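Local coordinates for protein TetR-like transcriptional regulator (Rhodococcus, PDB 3F1B) that probably binds operator DNA through an N-terminal helix-turn-helix domain and regulates transcription, at residues 32-37 / 56-62; 95-99 / 182-187; 109-113 / 166-170; 140-145 / 190-194. All coordinates share one frame; numbering follows the deposited sequence.

Contact 1 (32-37 / 56-62); sequences FHETSM and GSKDELF. With SO4 (sulfate ion), chain C.
In the TetR-type DNA-binding domain, the loop F32-M37 leads into the predicted helix-turn-helix, and K58, in the first turn of helix 58-77, reaches back to its carbonyls. The lysine runs out with CG anti to its backbone N (chi1 -163°) and then bends, laying CD over one face of the F32 ring, 3.9 Å from the ring centroid in a CH-pi contact. Its NZ continues over the same ring as a cation-pi partner and donates two hydrogen bonds: to F32 O at 2.8 Å, somewhat tilted from the F32 carbonyl plane, and to H33 O at 3.1 Å, from above the plane of that second carbonyl. Lysine suits the place because its methylenes cover an aromatic face while its ammonium ties down two carbonyls of the turn. Were K58 cut back to an alanine, the F32 and H33 carbonyls would probably lose this donor and the ring face its aliphatic cover.

F32 also turns an edge to F62: its CD1 stands over the F62 face, 3.6 Å from F62 CG, the planes 75° apart in a T-shaped pair. At another part of the F32 rim lies D59 CB. Farther along, the selenium of M37, a selenomethionine, packs 3.9 Å from L61 CD1. M37 N, at the start of helix 37-43, gives a nearly straight 2.8 Å bond to O3 of a sulfate, probably from the crystallisation liquor, which may mimic a DNA phosphate. S36 caps this helix start through A39 N. A helix-turn-helix packed against the following long helix, here 58-77, is typical of TetR-family DNA-binding domains.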
# COMPACT_ATOMS: atom_id res chain seq x y z
N PHE A 32 6.21 2.06 -12.95
CA PHE A 32 7.39 2.91 -13.15
C PHE A 32 8.51 2.28 -13.96
O PHE A 32 8.97 2.88 -14.92
CB PHE A 32 7.97 3.44 -11.83
CG PHE A 32 9.26 4.22 -12.00
CD1 PHE A 32 9.23 5.60 -12.20
CD2 PHE A 32 10.50 3.58 -11.98
CE1 PHE A 32 10.40 6.34 -12.37
CE2 PHE A 32 11.68 4.31 -12.16
CZ PHE A 32 11.62 5.70 -12.37
N HIS A 33 8.96 1.08 -13.56
CA HIS A 33 10.11 0.45 -14.21
C HIS A 33 9.81 0.06 -15.69
O HIS A 33 10.68 0.24 -16.56
CB HIS A 33 10.60 -0.75 -13.37
CG HIS A 33 12.09 -0.91 -13.32
ND1 HIS A 33 12.77 -1.88 -14.04
CD2 HIS A 33 13.03 -0.24 -12.61
CE1 HIS A 33 14.06 -1.78 -13.79
NE2 HIS A 33 14.25 -0.80 -12.92
N GLU A 34 8.59 -0.43 -15.96
CA GLU A 34 8.20 -0.91 -17.30
C GLU A 34 7.59 0.18 -18.18
O GLU A 34 7.25 -0.07 -19.34
CB GLU A 34 7.25 -2.11 -17.20
CG GLU A 34 7.30 -3.11 -18.38
CD GLU A 34 8.43 -4.15 -18.28
OE1 GLU A 34 8.36 -5.21 -18.94
OE2 GLU A 34 9.41 -3.91 -17.54
N THR A 35 7.43 1.39 -17.63
CA THR A 35 7.13 2.57 -18.43
C THR A 35 8.42 3.13 -19.05
O THR A 35 9.45 3.15 -18.40
CB THR A 35 6.39 3.65 -17.60
OG1 THR A 35 4.99 3.34 -17.58
CG2 THR A 35 6.59 5.04 -18.18
N SER A 36 8.36 3.56 -20.30
CA SER A 36 9.53 4.13 -20.96
C SER A 36 9.21 5.51 -21.46
O SER A 36 8.05 5.85 -21.67
CB SER A 36 9.95 3.26 -22.15
OG SER A 36 8.94 3.18 -23.14
N MSE A 37 10.25 6.30 -21.65
CA MSE A 37 10.09 7.64 -22.24
C MSE A 37 9.52 7.51 -23.65
O MSE A 37 8.72 8.32 -24.08
CB MSE A 37 11.42 8.39 -22.20
CG MSE A 37 11.84 8.73 -20.78
SE MSE A 37 10.57 9.96 -19.96
CE MSE A 37 11.56 11.58 -20.34
N GLY A 56 13.66 15.25 -19.22
CA GLY A 56 15.10 15.04 -19.12
C GLY A 56 15.45 13.68 -18.57
O GLY A 56 16.52 13.16 -18.89
N SER A 57 14.55 13.11 -17.75
CA SER A 57 14.64 11.71 -17.37
C SER A 57 13.28 11.19 -16.96
O SER A 57 12.39 11.97 -16.58
CB SER A 57 15.59 11.55 -16.20
OG SER A 57 14.99 12.07 -15.06
N LYS A 58 13.14 9.87 -16.99
CA LYS A 58 11.90 9.17 -16.64
C LYS A 58 11.43 9.52 -15.26
O LYS A 58 10.24 9.76 -15.06
CB LYS A 58 12.05 7.65 -16.76
CG LYS A 58 10.74 6.90 -16.81
CD LYS A 58 10.76 5.59 -16.03
CE LYS A 58 11.63 4.48 -16.65
NZ LYS A 58 11.57 3.17 -15.87
N ASP A 59 12.34 9.59 -14.30
CA ASP A 59 11.94 9.77 -12.91
C ASP A 59 11.64 11.21 -12.58
O ASP A 59 10.78 11.47 -11.75
CB ASP A 59 12.97 9.16 -11.95
CG ASP A 59 14.40 9.47 -12.34
OD1 ASP A 59 15.32 9.19 -11.52
OD2 ASP A 59 14.60 9.99 -13.47
N GLU A 60 12.32 12.14 -13.25
CA GLU A 60 12.00 13.55 -13.16
C GLU A 60 10.56 13.83 -13.65
O GLU A 60 9.81 14.59 -13.03
CB GLU A 60 13.01 14.36 -13.97
CG GLU A 60 12.80 15.87 -13.93
CD GLU A 60 13.59 16.54 -12.82
OE1 GLU A 60 14.83 16.62 -12.98
OE2 GLU A 60 13.00 16.98 -11.80
N LEU A 61 10.18 13.18 -14.74
CA LEU A 61 8.82 13.21 -15.25
C LEU A 61 7.87 12.56 -14.25
O LEU A 61 6.74 13.02 -14.03
CB LEU A 61 8.76 12.45 -16.57
CG LEU A 61 7.72 12.93 -17.58
CD1 LEU A 61 7.48 11.91 -18.67
CD2 LEU A 61 6.42 13.34 -16.92
N PHE A 62 8.34 11.47 -13.65
CA PHE A 62 7.59 10.73 -12.65
C PHE A 62 7.34 11.58 -11.44
O PHE A 62 6.29 11.52 -10.88
CB PHE A 62 8.31 9.46 -12.20
CG PHE A 62 7.47 8.62 -11.31
CD1 PHE A 62 6.35 7.96 -11.83
CD2 PHE A 62 7.72 8.54 -9.97
CE1 PHE A 62 5.53 7.19 -11.02
CE2 PHE A 62 6.91 7.76 -9.14
CZ PHE A 62 5.80 7.08 -9.67
S SO4 C . 13.33 5.09 -22.56
O1 SO4 C . 12.22 5.02 -23.50
O2 SO4 C . 14.21 6.15 -23.05
O3 SO4 C . 12.85 5.37 -21.20
O4 SO4 C . 14.06 3.82 -22.54

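Contact 2 (95-99 / 182-187); sequences LEGFL and AADLLE
L95 and L99 both hold CG anti to their carbonyl carbon (chi1 -80° and -73°) and extend at chi2, which carries their methyl forks straight across to helix 179-196. The two helices belong to the all-helical C-terminal domain of the TetR fold; their short segments run at 137° to each other, 9.8 Å apart at closest axis approach. An alanine suits the point where the backbones come nearest, the CA atoms of L95 and A183 lying 5.8 Å apart, and A183 CB touches both E96 CG and L99 CD1.

The L95 fork straddles the base of L186, CD1 and CD2 both near L186 CB, with CD1 at 3.9 Å. The same CD1 meets E187 CG, so that a leucine methyl is covered by the aliphatic part of a glutamate. With an alanine in place of L95 a gap would probably open beside L186 CB, and E187 CG would lose its apolar neighbour. At the outer margin E96 likewise uses its CG against A183 CB at 3.7 Å, while its carboxylate comes near that of E187; this like-charge approach probably costs some energy. A182 and L186 also touch helix 153-173, so helix 179-196 packs on both helix 87-104 and helix 153-173. L99 fits the inner end of the seam, its CD1 lying 3.6 Å from A182 CB and 4.1 Å from L186 CD2.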
# COMPACT_ATOMS: atom_id res chain seq x y z
N LEU A 95 -13.70 11.98 3.44
CA LEU A 95 -13.89 10.65 2.94
C LEU A 95 -14.55 10.77 1.60
O LEU A 95 -14.17 10.11 0.63
CB LEU A 95 -14.78 9.85 3.89
CG LEU A 95 -13.97 9.35 5.04
CD1 LEU A 95 -14.91 8.67 6.00
CD2 LEU A 95 -12.94 8.38 4.46
N GLU A 96 -15.56 11.62 1.52
CA GLU A 96 -16.27 11.75 0.27
C GLU A 96 -15.47 12.40 -0.82
O GLU A 96 -15.51 11.95 -1.96
CB GLU A 96 -17.63 12.37 0.50
CG GLU A 96 -18.48 11.31 1.24
CD GLU A 96 -19.76 11.83 1.87
OE1 GLU A 96 -20.17 12.96 1.50
OE2 GLU A 96 -20.35 11.10 2.72
N GLY A 97 -14.70 13.44 -0.50
CA GLY A 97 -13.80 14.06 -1.48
C GLY A 97 -12.72 13.11 -2.00
O GLY A 97 -12.58 12.92 -3.22
N PHE A 98 -11.98 12.49 -1.07
CA PHE A 98 -11.03 11.41 -1.38
C PHE A 98 -11.63 10.34 -2.26
O PHE A 98 -11.03 9.97 -3.29
CB PHE A 98 -10.55 10.77 -0.06
CG PHE A 98 -9.85 9.47 -0.21
CD1 PHE A 98 -8.85 9.30 -1.15
CD2 PHE A 98 -10.11 8.45 0.68
CE1 PHE A 98 -8.20 8.12 -1.25
CE2 PHE A 98 -9.45 7.27 0.59
CZ PHE A 98 -8.49 7.09 -0.36
N LEU A 99 -12.76 9.79 -1.84
CA LEU A 99 -13.34 8.70 -2.58
C LEU A 99 -13.93 9.10 -3.95
O LEU A 99 -13.85 8.31 -4.91
CB LEU A 99 -14.36 7.95 -1.74
CG LEU A 99 -13.76 7.09 -0.64
CD1 LEU A 99 -14.96 6.63 0.18
CD2 LEU A 99 -12.90 5.88 -1.18
N ALA A 182 -18.85 3.04 0.14
CA ALA A 182 -17.50 3.07 0.67
C ALA A 182 -17.40 4.09 1.79
O ALA A 182 -16.91 3.77 2.84
CB ALA A 182 -16.54 3.40 -0.42
N ALA A 183 -17.92 5.32 1.60
CA ALA A 183 -17.78 6.36 2.62
C ALA A 183 -18.55 5.97 3.85
O ALA A 183 -18.16 6.29 4.95
CB ALA A 183 -18.28 7.70 2.13
N ASP A 184 -19.65 5.27 3.64
CA ASP A 184 -20.48 4.77 4.74
C ASP A 184 -19.73 3.82 5.67
O ASP A 184 -19.75 3.99 6.90
CB ASP A 184 -21.71 4.06 4.18
CG ASP A 184 -22.86 5.02 3.95
OD1 ASP A 184 -22.75 6.19 4.38
OD2 ASP A 184 -23.91 4.61 3.36
N LEU A 185 -19.06 2.83 5.06
CA LEU A 185 -18.31 1.85 5.80
C LEU A 185 -17.17 2.48 6.58
O LEU A 185 -16.90 2.13 7.73
CB LEU A 185 -17.73 0.82 4.84
CG LEU A 185 -16.77 -0.14 5.56
CD1 LEU A 185 -17.51 -0.81 6.73
CD2 LEU A 185 -16.20 -1.18 4.62
N LEU A 186 -16.48 3.42 5.94
CA LEU A 186 -15.38 4.08 6.58
C LEU A 186 -15.82 5.01 7.70
O LEU A 186 -15.08 5.18 8.68
CB LEU A 186 -14.58 4.86 5.53
CG LEU A 186 -13.37 4.19 4.83
CD1 LEU A 186 -12.99 2.74 5.20
CD2 LEU A 186 -13.37 4.44 3.31
N GLU A 187 -17.00 5.63 7.58
CA GLU A 187 -17.43 6.50 8.66
C GLU A 187 -17.68 5.67 9.91
O GLU A 187 -17.33 6.09 11.02
CB GLU A 187 -18.72 7.27 8.33
CG GLU A 187 -18.60 8.34 7.28
CD GLU A 187 -19.96 8.86 6.86
OE1 GLU A 187 -20.26 8.86 5.62
OE2 GLU A 187 -20.73 9.27 7.77

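Contact 3 (109-113 / 166-170); sequences WMVLY and EAVAD
W109 lays its indole against A169, whose CB meets the benzo part of the ring near its rim, 3.6 Å from W109 CZ2. CB of Y113, one helical turn on, lies on the other side of the ring plane, so the indole is held between its own helix and helix 153-173. Both helices belong to the all-helical C-terminal domain of the TetR fold. The two short segments run at 152° to each other, nearly antiparallel, with axes 11.4 Å apart: this wide gap suits large aromatics on helix 106-115 and an alanine facing them.

Both rings set CG anti to the backbone N (W109 chi1 169°), which sends them across the gap together. There Y113 meets two acids. Its CE1 lies 3.5 Å from E166 CB, and OE2 of E166 approaches the rim in the ring plane. At another part of the rim, D170 OD2 lies 3.7 Å from Y113 CE2, its carboxylate nearly perpendicular to the ring. The other oxygen, D170 OD1, meets the edge of the indole and accepts a weak hydrogen bond from W109 NE1 at 3.5 Å.

The contact lies against the second subunit, where Y113 packs on M117 of that subunit. E166 OE2 forms a salt bridge with R130, which probably balances its charge. The slightly positive rims of the two aromatics face carboxylate oxygens, which probably favours these ring orientations, while the weak indole bond adds modest directionality.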
# COMPACT_ATOMS: atom_id res chain seq x y z
N TRP A 109 -4.88 7.92 -8.94
CA TRP A 109 -4.88 7.21 -7.69
C TRP A 109 -3.88 6.07 -7.73
O TRP A 109 -3.16 5.86 -6.76
CB TRP A 109 -6.25 6.64 -7.37
CG TRP A 109 -6.17 5.70 -6.23
CD1 TRP A 109 -6.37 4.35 -6.26
CD2 TRP A 109 -5.82 6.03 -4.84
NE1 TRP A 109 -6.19 3.82 -4.99
CE2 TRP A 109 -5.87 4.83 -4.10
CE3 TRP A 109 -5.47 7.22 -4.17
CZ2 TRP A 109 -5.57 4.77 -2.72
CZ3 TRP A 109 -5.16 7.16 -2.82
CH2 TRP A 109 -5.23 5.93 -2.10
N MSE A 110 -3.83 5.36 -8.85
CA MSE A 110 -2.86 4.29 -8.99
C MSE A 110 -1.41 4.72 -8.90
O MSE A 110 -0.61 4.06 -8.21
CB MSE A 110 -3.08 3.55 -10.30
CG MSE A 110 -4.26 2.62 -10.21
SE MSE A 110 -4.75 2.05 -11.99
CE MSE A 110 -3.43 0.59 -12.15
N VAL A 111 -1.06 5.82 -9.60
CA VAL A 111 0.31 6.36 -9.53
C VAL A 111 0.61 6.74 -8.05
O VAL A 111 1.67 6.38 -7.48
CB VAL A 111 0.49 7.51 -10.55
CG1 VAL A 111 1.77 8.28 -10.31
CG2 VAL A 111 0.50 6.95 -11.99
N LEU A 112 -0.37 7.36 -7.41
CA LEU A 112 -0.19 7.90 -6.07
C LEU A 112 -0.03 6.79 -5.05
O LEU A 112 0.91 6.78 -4.27
CB LEU A 112 -1.37 8.77 -5.69
CG LEU A 112 -1.22 10.28 -5.75
CD1 LEU A 112 -0.03 10.83 -6.54
CD2 LEU A 112 -2.51 10.88 -6.22
N TYR A 113 -0.98 5.86 -5.07
CA TYR A 113 -1.00 4.78 -4.14
C TYR A 113 0.22 3.88 -4.33
O TYR A 113 0.80 3.45 -3.34
CB TYR A 113 -2.31 4.04 -4.26
CG TYR A 113 -2.57 3.00 -3.20
CD1 TYR A 113 -2.34 3.25 -1.83
CD2 TYR A 113 -3.05 1.75 -3.58
CE1 TYR A 113 -2.59 2.24 -0.86
CE2 TYR A 113 -3.33 0.76 -2.64
CZ TYR A 113 -3.09 0.99 -1.28
OH TYR A 113 -3.36 -0.08 -0.44
N GLU A 166 -7.45 3.33 2.13
CA GLU A 166 -6.57 3.08 0.99
C GLU A 166 -7.03 1.87 0.27
O GLU A 166 -7.18 1.93 -0.94
CB GLU A 166 -5.15 2.84 1.45
CG GLU A 166 -4.47 4.12 1.85
CD GLU A 166 -3.12 3.86 2.46
OE1 GLU A 166 -2.99 3.04 3.38
OE2 GLU A 166 -2.17 4.50 2.05
N ALA A 167 -7.32 0.79 0.99
CA ALA A 167 -7.69 -0.44 0.30
C ALA A 167 -9.07 -0.31 -0.33
O ALA A 167 -9.34 -0.90 -1.36
CB ALA A 167 -7.66 -1.64 1.24
N VAL A 168 -9.94 0.48 0.28
CA VAL A 168 -11.32 0.64 -0.19
C VAL A 168 -11.32 1.55 -1.45
O VAL A 168 -11.95 1.22 -2.45
CB VAL A 168 -12.26 1.16 0.95
CG1 VAL A 168 -13.55 1.74 0.39
CG2 VAL A 168 -12.61 -0.00 1.92
N ALA A 169 -10.57 2.64 -1.37
CA ALA A 169 -10.28 3.48 -2.49
C ALA A 169 -9.91 2.62 -3.69
O ALA A 169 -10.49 2.81 -4.75
CB ALA A 169 -9.15 4.44 -2.15
N ASP A 170 -9.00 1.66 -3.53
CA ASP A 170 -8.66 0.70 -4.63
C ASP A 170 -9.87 0.10 -5.30
O ASP A 170 -9.96 0.04 -6.50
CB ASP A 170 -7.86 -0.49 -4.11
CG ASP A 170 -6.45 -0.55 -4.64
OD1 ASP A 170 -6.07 0.36 -5.43
OD2 ASP A 170 -5.71 -1.52 -4.27

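Contact 4 (140-145 / 190-194); sequences LLESST and AWRGL
W191, L141 and L194 bury the most surface here, where the C-terminal end of helix 126-143 meets helix 179-196 in the all-helical C-terminal domain of the TetR fold. W191 holds CG anti to its carbonyl carbon (chi1 -54°), which swings the indole toward the other helix with its benzo ring leading. L141 comes in over one face of that ring: CD2 lies 4.2 Å from the centroid of the six-membered ring, 24° off its normal, a CH-pi contact.

Within this contact CD2 carries all the nearest approaches of L141, which also packs on F154 and I157 of helix 153-173. Besides the indole, it touches A190 CB at 4.2 Å and L194 CD1 at 4.1 Å, three residues of one stretch of helix. Leucine suits the role because its terminal methyl can meet the indole, an alanine and another leucine at once. L140 adds CD1 at the far end of the indole, near W191 CH2, the two side chains crossing at about a right angle. R88 is a cation-pi partner of W191 and L91 packs on it, both from helix 87-104, so this tryptophan joins three helices.

Beyond the end of helix 126-143 the chain turns, and the side chain of T145 slides past that of L194, pointing the other way. Here the leucine divides its branches, CD1 facing L141 and CD2 lying 3.4 Å from T145 OG1.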
# COMPACT_ATOMS: atom_id res chain seq x y z
N LEU A 140 -8.60 14.78 14.30
CA LEU A 140 -10.04 14.96 14.24
C LEU A 140 -10.80 13.88 15.00
O LEU A 140 -11.87 14.15 15.58
CB LEU A 140 -10.55 15.17 12.83
CG LEU A 140 -10.80 13.98 11.95
CD1 LEU A 140 -12.13 13.27 12.36
CD2 LEU A 140 -10.86 14.55 10.55
N LEU A 141 -10.26 12.66 15.03
CA LEU A 141 -10.84 11.62 15.86
C LEU A 141 -10.75 12.08 17.32
O LEU A 141 -11.68 11.87 18.08
CB LEU A 141 -10.19 10.24 15.64
CG LEU A 141 -10.47 9.56 14.30
CD1 LEU A 141 -9.71 8.28 14.21
CD2 LEU A 141 -11.97 9.32 14.02
N GLU A 142 -9.66 12.74 17.70
CA GLU A 142 -9.56 13.30 19.05
C GLU A 142 -10.54 14.46 19.24
O GLU A 142 -11.34 14.47 20.20
CB GLU A 142 -8.14 13.72 19.37
CG GLU A 142 -7.88 13.84 20.88
CD GLU A 142 -6.52 13.27 21.31
OE1 GLU A 142 -5.67 12.98 20.42
OE2 GLU A 142 -6.30 13.11 22.54
N SER A 143 -10.48 15.42 18.31
CA SER A 143 -11.44 16.51 18.16
C SER A 143 -12.91 16.05 18.23
O SER A 143 -13.81 16.85 18.46
CB SER A 143 -11.19 17.24 16.83
OG SER A 143 -11.59 18.60 16.86
N SER A 144 -13.16 14.76 18.05
CA SER A 144 -14.49 14.27 18.32
C SER A 144 -14.65 14.05 19.83
O SER A 144 -14.61 15.02 20.58
CB SER A 144 -14.79 13.02 17.54
OG SER A 144 -16.05 12.52 17.97
N THR A 145 -14.80 12.79 20.27
CA THR A 145 -15.22 12.48 21.66
C THR A 145 -14.52 13.27 22.79
O THR A 145 -13.29 13.31 22.87
CB THR A 145 -15.18 10.92 21.95
OG1 THR A 145 -15.61 10.19 20.79
CG2 THR A 145 -16.09 10.54 23.14
N ALA A 190 -14.79 4.20 11.76
CA ALA A 190 -14.09 5.25 12.47
C ALA A 190 -14.78 5.57 13.79
O ALA A 190 -14.11 5.73 14.81
CB ALA A 190 -14.01 6.49 11.63
N TRP A 191 -16.11 5.69 13.77
CA TRP A 191 -16.86 6.04 15.01
C TRP A 191 -17.25 4.81 15.88
O TRP A 191 -17.55 4.96 17.07
CB TRP A 191 -18.06 6.96 14.73
CG TRP A 191 -17.69 8.22 13.96
CD1 TRP A 191 -18.13 8.57 12.71
CD2 TRP A 191 -16.80 9.27 14.38
NE1 TRP A 191 -17.57 9.77 12.33
CE2 TRP A 191 -16.75 10.23 13.34
CE3 TRP A 191 -16.04 9.51 15.54
CZ2 TRP A 191 -15.97 11.40 13.41
CZ3 TRP A 191 -15.26 10.68 15.62
CH2 TRP A 191 -15.24 11.61 14.56
N ARG A 192 -17.19 3.62 15.28
CA ARG A 192 -17.50 2.35 15.96
C ARG A 192 -16.31 1.38 16.25
O ARG A 192 -16.39 0.61 17.18
CB ARG A 192 -18.69 1.64 15.29
CG ARG A 192 -20.03 2.41 15.34
CD ARG A 192 -20.43 2.90 16.78
NE ARG A 192 -21.06 1.88 17.64
CZ ARG A 192 -22.38 1.71 17.79
NH1 ARG A 192 -23.23 2.49 17.13
NH2 ARG A 192 -22.86 0.76 18.59
N GLY A 193 -15.22 1.42 15.47
CA GLY A 193 -13.91 0.93 15.95
C GLY A 193 -13.43 1.82 17.12
O GLY A 193 -12.67 1.39 18.00
N LEU A 194 -13.90 3.06 17.12
CA LEU A 194 -13.67 4.02 18.19
C LEU A 194 -14.41 3.61 19.46
O LEU A 194 -13.79 3.21 20.45
CB LEU A 194 -14.13 5.41 17.73
CG LEU A 194 -13.80 6.68 18.51
CD1 LEU A 194 -13.37 7.79 17.55
CD2 LEU A 194 -14.99 7.14 19.38

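Along the chain, contact 1 closes within the DNA-binding domain before the other three open in the C-terminal domain. Contact 3 is nested inside the loop closed by contact 2, and contact 4 interleaves with both. Contacts 2 and 4 lie on helix 179-196, their centres about 15 Å apart. Contacts 2 and 3, centres about 13 Å apart, touch directly through F98, which meets both W109 and A169. Contact 3 also reaches contact 1, V111 packing on F62 of helix 58-77, although their centres are about 20 Å apart. Side-chain packing thus runs from the DNA-binding domain into the C-terminal core, while contact 4 lies about 41 Å from contact 1, centre to centre.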